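Local coordinates for sterol regulatory element-binding protein cleavage-activating protein (Schizosaccharomyces pombe, PDB 4YHC), which escorts sre1, whose processing at low sterol and low oxygen requires it, this chain being the escort's WD40 domain, at residues Phe124-Thr129 with Asn187-Leu192; Phe365-Lys370 with Tyr456-Gly461; Thr407-Val412 with Ser424-Met429. The protein carries 9 engineered substitutions. All coordinates share one frame; numbering follows the deposited sequence.

Interaction 1: Phe124-Thr129 with Asn187-Leu192; sequences FWMPGT and NRIASL. Engineered in segment 187-192: S191 (natural residue Cys).
The one hydrogen bond between 124-129 and 187-192 runs from N187 to the backbone of P127. N187 ND2 donates a hydrogen bond to P127 O at 2.9 Å, with 158° at the hydrogen. The acceptor lies almost in the amide plane, and the donor comes in nearly end-on to the carbonyl. That grip fixes which way the amide of N187 faces at the end of strand 121-127.

The rest is van der Waals packing, most of it by M126. Its chain is extended through chi2 and then bends at chi3 (89°), which turns the methyl toward the backbone of the other strand: M126 CE sits 3.3 Å from R188 O and 3.7 Å from N187 CB. M126 SD meets I189 CD1 at 3.4 Å, a close fit. I189 sets off from its backbone at an angle to the contact, but the end of its longer branch swings in and also touches F124, with I189 CD1 3.9 Å from F124 CD2 and oblique to the ring.

The two strands run roughly antiparallel at 156°, but their axes come no nearer than 8.5 Å, too far for backbone pairing, so this is packing between two sheets. In the WD40 propeller they belong to the predicted third and fourth repeats, 121-127 being the first strand of its sheet and 187-193 the second of the next. R188 points away from the contact and forms a salt bridge with D234; strand 198-204 is the next strand of the sheet of 187-193. F124, M126 and P127 also lie against strand 175-182, while strand 136-144 flanks 121-127 within its own sheet.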
loop_
_atom_site.group_PDB
_atom_site.type_symbol
_atom_site.label_atom_id
_atom_site.label_comp_id
_atom_site.label_asym_id
_atom_site.label_seq_id
_atom_site.Cartn_x
_atom_site.Cartn_y
_atom_site.Cartn_z
ATOM N N PHE A 124 -5.313 6.743 9.765
ATOM C CA PHE A 124 -5.084 5.298 9.857
ATOM C C PHE A 124 -6.004 4.780 10.897
ATOM O O PHE A 124 -6.130 5.400 11.922
ATOM C CB PHE A 124 -3.712 4.937 10.509
ATOM C CG PHE A 124 -2.596 5.732 10.040
ATOM C CD1 PHE A 124 -2.155 5.595 8.781
ATOM C CD2 PHE A 124 -1.954 6.600 10.899
ATOM C CE1 PHE A 124 -1.096 6.317 8.332
ATOM C CE2 PHE A 124 -0.906 7.350 10.465
ATOM C CZ PHE A 124 -0.477 7.215 9.169
ATOM N N TRP A 125 -6.595 3.628 10.652
ATOM C CA TRP A 125 -7.314 2.849 11.659
ATOM C C TRP A 125 -6.400 1.808 12.306
ATOM O O TRP A 125 -5.667 1.086 11.603
ATOM C CB TRP A 125 -8.405 2.060 10.970
ATOM C CG TRP A 125 -9.563 2.861 10.403
ATOM C CD1 TRP A 125 -9.514 3.735 9.390
ATOM C CD2 TRP A 125 -10.916 2.755 10.772
ATOM N NE1 TRP A 125 -10.751 4.169 9.081
ATOM C CE2 TRP A 125 -11.642 3.574 9.920
ATOM C CE3 TRP A 125 -11.598 1.990 11.711
ATOM C CZ2 TRP A 125 -13.054 3.728 10.010
ATOM C CZ3 TRP A 125 -13.002 2.087 11.778
ATOM C CH2 TRP A 125 -13.706 2.969 10.962
ATOM N N MET A 126 -6.463 1.676 13.619
ATOM C CA MET A 126 -5.727 0.608 14.251
ATOM C C MET A 126 -6.646 -0.155 15.217
ATOM O O MET A 126 -7.442 0.443 15.900
ATOM C CB MET A 126 -4.521 1.150 14.979
ATOM C CG MET A 126 -3.616 2.026 14.044
ATOM S SD MET A 126 -2.170 2.611 14.903
ATOM C CE MET A 126 -1.120 1.253 14.540
ATOM N N PRO A 127 -6.498 -1.462 15.284
ATOM C CA PRO A 127 -7.387 -2.257 16.143
ATOM C C PRO A 127 -7.149 -1.885 17.584
ATOM O O PRO A 127 -6.020 -1.700 17.948
ATOM C CB PRO A 127 -6.969 -3.718 15.875
ATOM C CG PRO A 127 -5.594 -3.652 15.252
ATOM C CD PRO A 127 -5.446 -2.267 14.624
ATOM N N GLY A 128 -8.209 -1.643 18.354
ATOM C CA GLY A 128 -8.090 -1.472 19.800
ATOM C C GLY A 128 -8.430 -2.769 20.513
ATOM O O GLY A 128 -7.893 -3.820 20.207
ATOM N N THR A 129 -9.397 -2.699 21.411
ATOM C CA THR A 129 -9.820 -3.854 22.209
ATOM C C THR A 129 -11.116 -4.534 21.669
ATOM O O THR A 129 -12.061 -4.791 22.420
ATOM C CB THR A 129 -9.946 -3.451 23.711
ATOM O OG1 THR A 129 -11.006 -4.186 24.329
ATOM C CG2 THR A 129 -10.217 -1.941 23.908
ATOM N N ASN A 187 0.644 -1.412 18.750
ATOM C CA ASN A 187 0.283 -0.425 17.756
ATOM C C ASN A 187 1.297 0.670 17.760
ATOM O O ASN A 187 1.689 1.122 18.801
ATOM C CB ASN A 187 -1.084 0.136 18.032
ATOM C CG ASN A 187 -2.172 -0.880 17.793
ATOM O OD1 ASN A 187 -1.944 -1.905 17.130
ATOM N ND2 ASN A 187 -3.406 -0.529 18.200
ATOM N N ARG A 188 1.781 1.038 16.582
ATOM C CA ARG A 188 2.841 2.028 16.463
ATOM C C ARG A 188 2.526 3.012 15.382
ATOM O O ARG A 188 1.880 2.668 14.402
ATOM C CB ARG A 188 4.141 1.344 16.146
ATOM C CG ARG A 188 4.552 0.234 17.054
ATOM C CD ARG A 188 6.001 -0.162 16.789
ATOM N NE ARG A 188 6.325 -1.541 17.199
ATOM C CZ ARG A 188 6.689 -1.922 18.440
ATOM N NH1 ARG A 188 6.923 -3.195 18.727
ATOM N NH2 ARG A 188 6.763 -1.048 19.404
ATOM N N ILE A 189 2.890 4.273 15.594
ATOM C CA ILE A 189 2.820 5.292 14.551
ATOM C C ILE A 189 4.199 5.872 14.359
ATOM O O ILE A 189 4.801 6.407 15.330
ATOM C CB ILE A 189 1.889 6.442 14.945
ATOM C CG1 ILE A 189 0.532 5.908 15.351
ATOM C CG2 ILE A 189 1.748 7.427 13.817
ATOM C CD1 ILE A 189 -0.299 5.401 14.185
ATOM N N ALA A 190 4.687 5.837 13.124
ATOM C CA ALA A 190 6.070 6.255 12.825
ATOM C C ALA A 190 6.004 7.445 11.900
ATOM O O ALA A 190 5.224 7.421 10.946
ATOM C CB ALA A 190 6.838 5.116 12.161
ATOM N N SER A 191 6.832 8.473 12.171
ATOM C CA SER A 191 6.824 9.711 11.409
ATOM C C SER A 191 8.238 10.173 11.041
ATOM O O SER A 191 9.125 10.242 11.848
ATOM C CB SER A 191 6.074 10.813 12.178
ATOM O OG SER A 191 4.845 10.337 12.712
ATOM N N LEU A 192 8.442 10.452 9.790
ATOM C CA LEU A 192 9.711 10.983 9.318
ATOM C C LEU A 192 9.490 12.467 9.251
ATOM O O LEU A 192 8.537 12.924 8.584
ATOM C CB LEU A 192 10.057 10.438 7.927
ATOM C CG LEU A 192 11.267 11.111 7.208
ATOM C CD1 LEU A 192 12.507 10.922 8.053
ATOM C CD2 LEU A 192 11.452 10.464 5.859
#

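Interaction 2: Phe365-Lys370 with Tyr456-Gly461; sequences FGMRRK and YVALVG
This is a buried, mainly apolar contact between two neighbouring sheets of the WD40 domain, with no hydrogen bond across it. F365-K370 and Y456-G461 cross at 132°, their axes 7.9 Å apart at closest approach, and they meet at F365 over V460 and G461, and again at M367 beside A458.

F365 lies on V460 and G461. The backbone there passes over one face of its ring, and V460 O sits above the centre, 4.0 Å from the ring plane. On that same side, F365 CD1 touches V460 CG1 at 3.7 Å, and F365 CE1 comes equally near G461 C. V460 puts CG1 anti to its backbone N (chi1 -176°), which sets that methyl against the phenyl group, while CG2 lies on the side of M367. F365 CE1 and CZ rest on the backbone of G461.

M367 makes the second, looser touch: M367 SD is 4.3 Å from A458 CB and 4.5 Å from V460 CG2.

Strand 20-24, next to 456-462 in its sheet, adds I22 against M367, A458 and V460. From the other flank, strand 448-453 brings V449 to F365 and I451 to M367, while strand 406-416 sets M414 on F365 and V412 on V460.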
loop_
_atom_site.group_PDB
_atom_site.type_symbol
_atom_site.label_atom_id
_atom_site.label_comp_id
_atom_site.label_asym_id
_atom_site.label_seq_id
_atom_site.Cartn_x
_atom_site.Cartn_y
_atom_site.Cartn_z
ATOM N N PHE A 365 3.481 -4.982 -12.864
ATOM C CA PHE A 365 2.551 -4.789 -13.963
ATOM C C PHE A 365 2.627 -3.381 -14.415
ATOM O O PHE A 365 2.870 -2.465 -13.624
ATOM C CB PHE A 365 1.124 -5.097 -13.549
ATOM C CG PHE A 365 0.921 -6.536 -13.030
ATOM C CD1 PHE A 365 0.683 -7.585 -13.928
ATOM C CD2 PHE A 365 0.948 -6.821 -11.693
ATOM C CE1 PHE A 365 0.477 -8.903 -13.493
ATOM C CE2 PHE A 365 0.742 -8.151 -11.241
ATOM C CZ PHE A 365 0.527 -9.189 -12.135
ATOM N N GLY A 366 2.326 -3.177 -15.682
ATOM C CA GLY A 366 2.333 -1.855 -16.205
ATOM C C GLY A 366 1.465 -1.644 -17.400
ATOM O O GLY A 366 1.081 -2.610 -18.046
ATOM N N MET A 367 1.194 -0.354 -17.730
ATOM C CA MET A 367 0.439 0.014 -18.906
ATOM C C MET A 367 1.042 1.284 -19.544
ATOM O O MET A 367 1.364 2.236 -18.826
ATOM C CB MET A 367 -1.011 0.320 -18.539
ATOM C CG MET A 367 -1.835 -0.883 -18.146
ATOM S SD MET A 367 -3.622 -0.555 -18.110
ATOM C CE MET A 367 -3.998 -0.332 -19.847
ATOM N N ARG A 368 1.119 1.321 -20.863
ATOM C CA ARG A 368 1.493 2.571 -21.623
ATOM C C ARG A 368 0.640 2.731 -22.861
ATOM O O ARG A 368 0.310 1.721 -23.511
ATOM C CB ARG A 368 2.936 2.595 -22.100
ATOM C CG ARG A 368 3.484 1.290 -22.583
ATOM C CD ARG A 368 4.959 1.446 -22.910
ATOM N NE ARG A 368 5.146 2.153 -24.138
ATOM C CZ ARG A 368 5.412 1.574 -25.302
ATOM N NH1 ARG A 368 5.564 0.248 -25.417
ATOM N NH2 ARG A 368 5.541 2.342 -26.363
ATOM N N ARG A 369 0.260 3.967 -23.151
ATOM C CA ARG A 369 -0.460 4.241 -24.383
ATOM C C ARG A 369 0.606 4.375 -25.478
ATOM O O ARG A 369 1.358 5.281 -25.408
ATOM C CB ARG A 369 -1.355 5.490 -24.270
ATOM C CG ARG A 369 -2.285 5.643 -25.497
ATOM C CD ARG A 369 -2.855 7.013 -25.736
ATOM N NE ARG A 369 -3.128 7.659 -24.498
ATOM C CZ ARG A 369 -2.356 8.571 -23.952
ATOM N NH1 ARG A 369 -1.262 8.995 -24.580
ATOM N NH2 ARG A 369 -2.685 9.064 -22.771
ATOM N N LYS A 370 0.695 3.425 -26.419
ATOM C CA LYS A 370 1.582 3.505 -27.592
ATOM C C LYS A 370 1.157 4.535 -28.624
ATOM O O LYS A 370 1.993 5.207 -29.167
ATOM C CB LYS A 370 1.650 2.186 -28.330
ATOM C CG LYS A 370 2.434 1.129 -27.589
ATOM C CD LYS A 370 2.745 -0.057 -28.491
ATOM C CE LYS A 370 1.673 -1.106 -28.445
ATOM N NZ LYS A 370 2.118 -2.216 -29.292
ATOM N N TYR A 456 -11.661 5.689 -15.137
ATOM C CA TYR A 456 -11.891 4.265 -15.018
ATOM C C TYR A 456 -10.768 3.649 -14.217
ATOM O O TYR A 456 -9.719 4.256 -14.084
ATOM C CB TYR A 456 -11.877 3.625 -16.399
ATOM C CG TYR A 456 -12.995 4.168 -17.289
ATOM C CD1 TYR A 456 -12.783 5.298 -18.088
ATOM C CD2 TYR A 456 -14.259 3.548 -17.340
ATOM C CE1 TYR A 456 -13.804 5.826 -18.899
ATOM C CE2 TYR A 456 -15.284 4.056 -18.194
ATOM C CZ TYR A 456 -15.045 5.213 -18.958
ATOM O OH TYR A 456 -15.979 5.807 -19.817
ATOM N N VAL A 457 -10.983 2.424 -13.760
ATOM C CA VAL A 457 -9.912 1.600 -13.276
ATOM C C VAL A 457 -9.823 0.225 -13.967
ATOM O O VAL A 457 -10.834 -0.424 -14.171
ATOM C CB VAL A 457 -9.745 1.587 -11.708
ATOM C CG1 VAL A 457 -10.804 2.356 -10.915
ATOM C CG2 VAL A 457 -9.279 0.276 -11.138
ATOM N N ALA A 458 -8.591 -0.151 -14.274
ATOM C CA ALA A 458 -8.283 -1.442 -14.832
ATOM C C ALA A 458 -7.627 -2.247 -13.764
ATOM O O ALA A 458 -6.698 -1.759 -13.132
ATOM C CB ALA A 458 -7.279 -1.348 -15.982
ATOM N N LEU A 459 -8.039 -3.491 -13.689
ATOM C CA LEU A 459 -7.389 -4.527 -12.920
ATOM C C LEU A 459 -6.563 -5.362 -13.871
ATOM O O LEU A 459 -7.062 -5.810 -14.944
ATOM C CB LEU A 459 -8.464 -5.376 -12.261
ATOM C CG LEU A 459 -8.975 -5.071 -10.858
ATOM C CD1 LEU A 459 -8.760 -3.688 -10.329
ATOM C CD2 LEU A 459 -10.419 -5.550 -10.644
ATOM N N VAL A 460 -5.322 -5.595 -13.472
ATOM C CA VAL A 460 -4.336 -6.353 -14.251
ATOM C C VAL A 460 -3.668 -7.313 -13.324
ATOM O O VAL A 460 -3.145 -6.914 -12.259
ATOM C CB VAL A 460 -3.246 -5.417 -14.829
ATOM C CG1 VAL A 460 -2.249 -6.145 -15.725
ATOM C CG2 VAL A 460 -3.901 -4.278 -15.649
ATOM N N GLY A 461 -3.677 -8.583 -13.706
ATOM C CA GLY A 461 -3.144 -9.644 -12.863
ATOM C C GLY A 461 -2.665 -10.890 -13.561
ATOM O O GLY A 461 -2.870 -11.061 -14.759
#

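Interaction 3: Thr407-Val412 with Ser424-Met429; sequences TQVWEV and SKSLKM. Engineered in segment 424-429: S424 (natural residue Cys).
W410 and M429 meet with the thioether chain crossing obliquely over the indole. M429 CE stands over one face of the five-membered ring, 4.1 Å from its centroid and 20° off the normal, a CH-pi contact. The sulfur lies farther to the side, M429 SD being 3.7 Å from W410 NE1, which makes this a Met-aromatic pair as well. The chain of M429 is fully extended (chi3 -178°), and this carries its methyl out over the ring. The indole is also held at its edge: W410 NE1 donates to Q408 OE1 at 3.0 Å. Q408 OE1 lies in the ring plane, while the donor is tilted 31° from the plane of the Q408 carbonyl. S432 binds that same oxygen. A leucine in place of W410 would probably leave the methyl of M429 without its aromatic face and Q408 OE1 with one donor fewer.

Beneath these side chains the strands form an antiparallel beta hairpin. Q408 with M429, W410 with L427 and V412 with K425 are hydrogen-bonded pairs, each closed by two backbone bonds, such as W410 N to L427 O at 2.6 Å.

L427 lies on the same side of the sheet as W410, and its CB lies 4.2 Å from V412 CG2, the two side chains crossing at a slant. K425 starts on this side, but its end leads away to a salt bridge with D12.

V409, E411, S426 and K428 point to the other face. V409 CG1 touches S426 OG at 3.7 Å. Next to them E411 stretches toward the engineered S424, with E411 OE2 3.3 Å from S424 CB, while its OE1 forms a salt bridge with R368.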
loop_
_atom_site.group_PDB
_atom_site.type_symbol
_atom_site.label_atom_id
_atom_site.label_comp_id
_atom_site.label_asym_id
_atom_site.label_seq_id
_atom_site.Cartn_x
_atom_site.Cartn_y
_atom_site.Cartn_z
ATOM N N THR A 407 -9.142 6.052 -31.498
ATOM C CA THR A 407 -8.695 4.707 -31.350
ATOM C C THR A 407 -7.279 4.781 -30.740
ATOM O O THR A 407 -6.465 5.585 -31.174
ATOM C CB THR A 407 -8.690 4.005 -32.733
ATOM O OG1 THR A 407 -10.051 3.790 -33.141
ATOM C CG2 THR A 407 -7.980 2.727 -32.679
ATOM N N GLN A 408 -7.033 3.980 -29.702
ATOM C CA GLN A 408 -5.771 3.982 -28.990
ATOM C C GLN A 408 -5.220 2.590 -28.910
ATOM O O GLN A 408 -5.972 1.619 -28.744
ATOM C CB GLN A 408 -5.974 4.506 -27.558
ATOM C CG GLN A 408 -6.425 5.944 -27.436
ATOM C CD GLN A 408 -6.985 6.297 -26.053
ATOM O OE1 GLN A 408 -7.136 5.446 -25.168
ATOM N NE2 GLN A 408 -7.360 7.546 -25.891
ATOM N N VAL A 409 -3.915 2.455 -29.010
ATOM C CA VAL A 409 -3.294 1.198 -28.813
ATOM C C VAL A 409 -2.550 1.325 -27.493
ATOM O O VAL A 409 -1.758 2.286 -27.334
ATOM C CB VAL A 409 -2.273 0.853 -29.889
ATOM C CG1 VAL A 409 -1.694 -0.493 -29.597
ATOM C CG2 VAL A 409 -2.942 0.795 -31.282
ATOM N N TRP A 410 -2.792 0.378 -26.588
ATOM C CA TRP A 410 -2.061 0.301 -25.273
ATOM C C TRP A 410 -1.221 -0.940 -25.213
ATOM O O TRP A 410 -1.506 -1.967 -25.920
ATOM C CB TRP A 410 -3.062 0.311 -24.141
ATOM C CG TRP A 410 -3.843 1.555 -24.020
ATOM C CD1 TRP A 410 -4.882 1.946 -24.792
ATOM C CD2 TRP A 410 -3.665 2.586 -23.027
ATOM N NE1 TRP A 410 -5.338 3.204 -24.375
ATOM C CE2 TRP A 410 -4.651 3.568 -23.249
ATOM C CE3 TRP A 410 -2.797 2.739 -21.939
ATOM C CZ2 TRP A 410 -4.742 4.722 -22.490
ATOM C CZ3 TRP A 410 -2.920 3.890 -21.122
ATOM C CH2 TRP A 410 -3.875 4.873 -21.427
ATOM N N GLU A 411 -0.132 -0.886 -24.457
ATOM C CA GLU A 411 0.617 -2.060 -24.156
ATOM C C GLU A 411 0.373 -2.316 -22.640
ATOM O O GLU A 411 0.496 -1.399 -21.817
ATOM C CB GLU A 411 2.093 -1.921 -24.475
ATOM C CG GLU A 411 2.884 -3.162 -24.060
ATOM C CD GLU A 411 4.370 -2.936 -23.863
ATOM O OE1 GLU A 411 4.818 -1.770 -23.705
ATOM O OE2 GLU A 411 5.105 -3.956 -23.814
ATOM N N VAL A 412 -0.123 -3.505 -22.339
ATOM C CA VAL A 412 -0.268 -4.033 -20.963
ATOM C C VAL A 412 0.789 -5.050 -20.729
ATOM O O VAL A 412 0.949 -6.006 -21.518
ATOM C CB VAL A 412 -1.607 -4.699 -20.776
ATOM C CG1 VAL A 412 -1.908 -4.885 -19.299
ATOM C CG2 VAL A 412 -2.651 -3.849 -21.422
ATOM N N SER A 424 3.811 -9.261 -22.639
ATOM C CA SER A 424 3.077 -8.073 -22.981
ATOM C C SER A 424 1.930 -8.414 -23.884
ATOM O O SER A 424 1.960 -9.422 -24.545
ATOM C CB SER A 424 3.962 -7.023 -23.640
ATOM O OG SER A 424 4.420 -7.546 -24.864
ATOM N N LYS A 425 0.870 -7.616 -23.802
ATOM C CA LYS A 425 -0.293 -7.753 -24.627
ATOM C C LYS A 425 -0.581 -6.359 -25.171
ATOM O O LYS A 425 -0.462 -5.329 -24.467
ATOM C CB LYS A 425 -1.523 -8.298 -23.860
ATOM C CG LYS A 425 -1.378 -9.734 -23.359
ATOM C CD LYS A 425 -2.674 -10.356 -22.900
ATOM C CE LYS A 425 -2.463 -11.865 -22.613
ATOM N NZ LYS A 425 -3.726 -12.499 -22.190
ATOM N N SER A 426 -0.900 -6.335 -26.453
ATOM C CA SER A 426 -1.332 -5.130 -27.148
ATOM C C SER A 426 -2.868 -5.006 -27.007
ATOM O O SER A 426 -3.609 -5.983 -27.212
ATOM C CB SER A 426 -0.854 -5.267 -28.622
ATOM O OG SER A 426 -1.109 -4.099 -29.353
ATOM N N LEU A 427 -3.352 -3.834 -26.633
ATOM C CA LEU A 427 -4.764 -3.646 -26.332
ATOM C C LEU A 427 -5.203 -2.475 -27.154
ATOM O O LEU A 427 -4.785 -1.324 -26.892
ATOM C CB LEU A 427 -4.973 -3.344 -24.857
ATOM C CG LEU A 427 -6.425 -3.253 -24.406
ATOM C CD1 LEU A 427 -6.516 -3.089 -22.879
ATOM C CD2 LEU A 427 -7.139 -2.102 -25.008
ATOM N N LYS A 428 -6.038 -2.729 -28.163
ATOM C CA LYS A 428 -6.548 -1.635 -28.994
ATOM C C LYS A 428 -7.944 -1.253 -28.561
ATOM O O LYS A 428 -8.814 -2.114 -28.504
ATOM C CB LYS A 428 -6.570 -2.040 -30.467
ATOM C CG LYS A 428 -7.140 -0.955 -31.334
ATOM C CD LYS A 428 -7.462 -1.429 -32.759
ATOM C CE LYS A 428 -6.285 -1.357 -33.729
ATOM N NZ LYS A 428 -6.739 -1.033 -35.140
ATOM N N MET A 429 -8.166 0.025 -28.295
ATOM C CA MET A 429 -9.454 0.536 -27.824
ATOM C C MET A 429 -10.066 1.415 -28.923
ATOM O O MET A 429 -9.498 2.486 -29.287
ATOM C CB MET A 429 -9.293 1.405 -26.560
ATOM C CG MET A 429 -8.716 0.676 -25.325
ATOM S SD MET A 429 -8.726 1.787 -23.877
ATOM C CE MET A 429 -7.985 0.789 -22.610
#

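Interactions 2 and 3 touch, their centres about 9 Å apart, whereas interaction 1 lies across the chain's centre, its own centre about 32 and 41 Å from theirs. Interaction 2 is wholly buried, has no hydrogen bond across it and is mostly apolar; interaction 1 is partly buried and adds a single hydrogen bond from a side-chain amide to similar sheet-to-sheet packing. Interaction 3 differs in kind: it pairs neighbouring strands within one sheet through the backbone, and it has a more exposed face. Strands 363-374 and 406-416 lie side by side in that sheet and tie interaction 2 to interaction 3, through the R368-E411 salt bridge and through the backbone of R368 and R369 packed on the W410 ring.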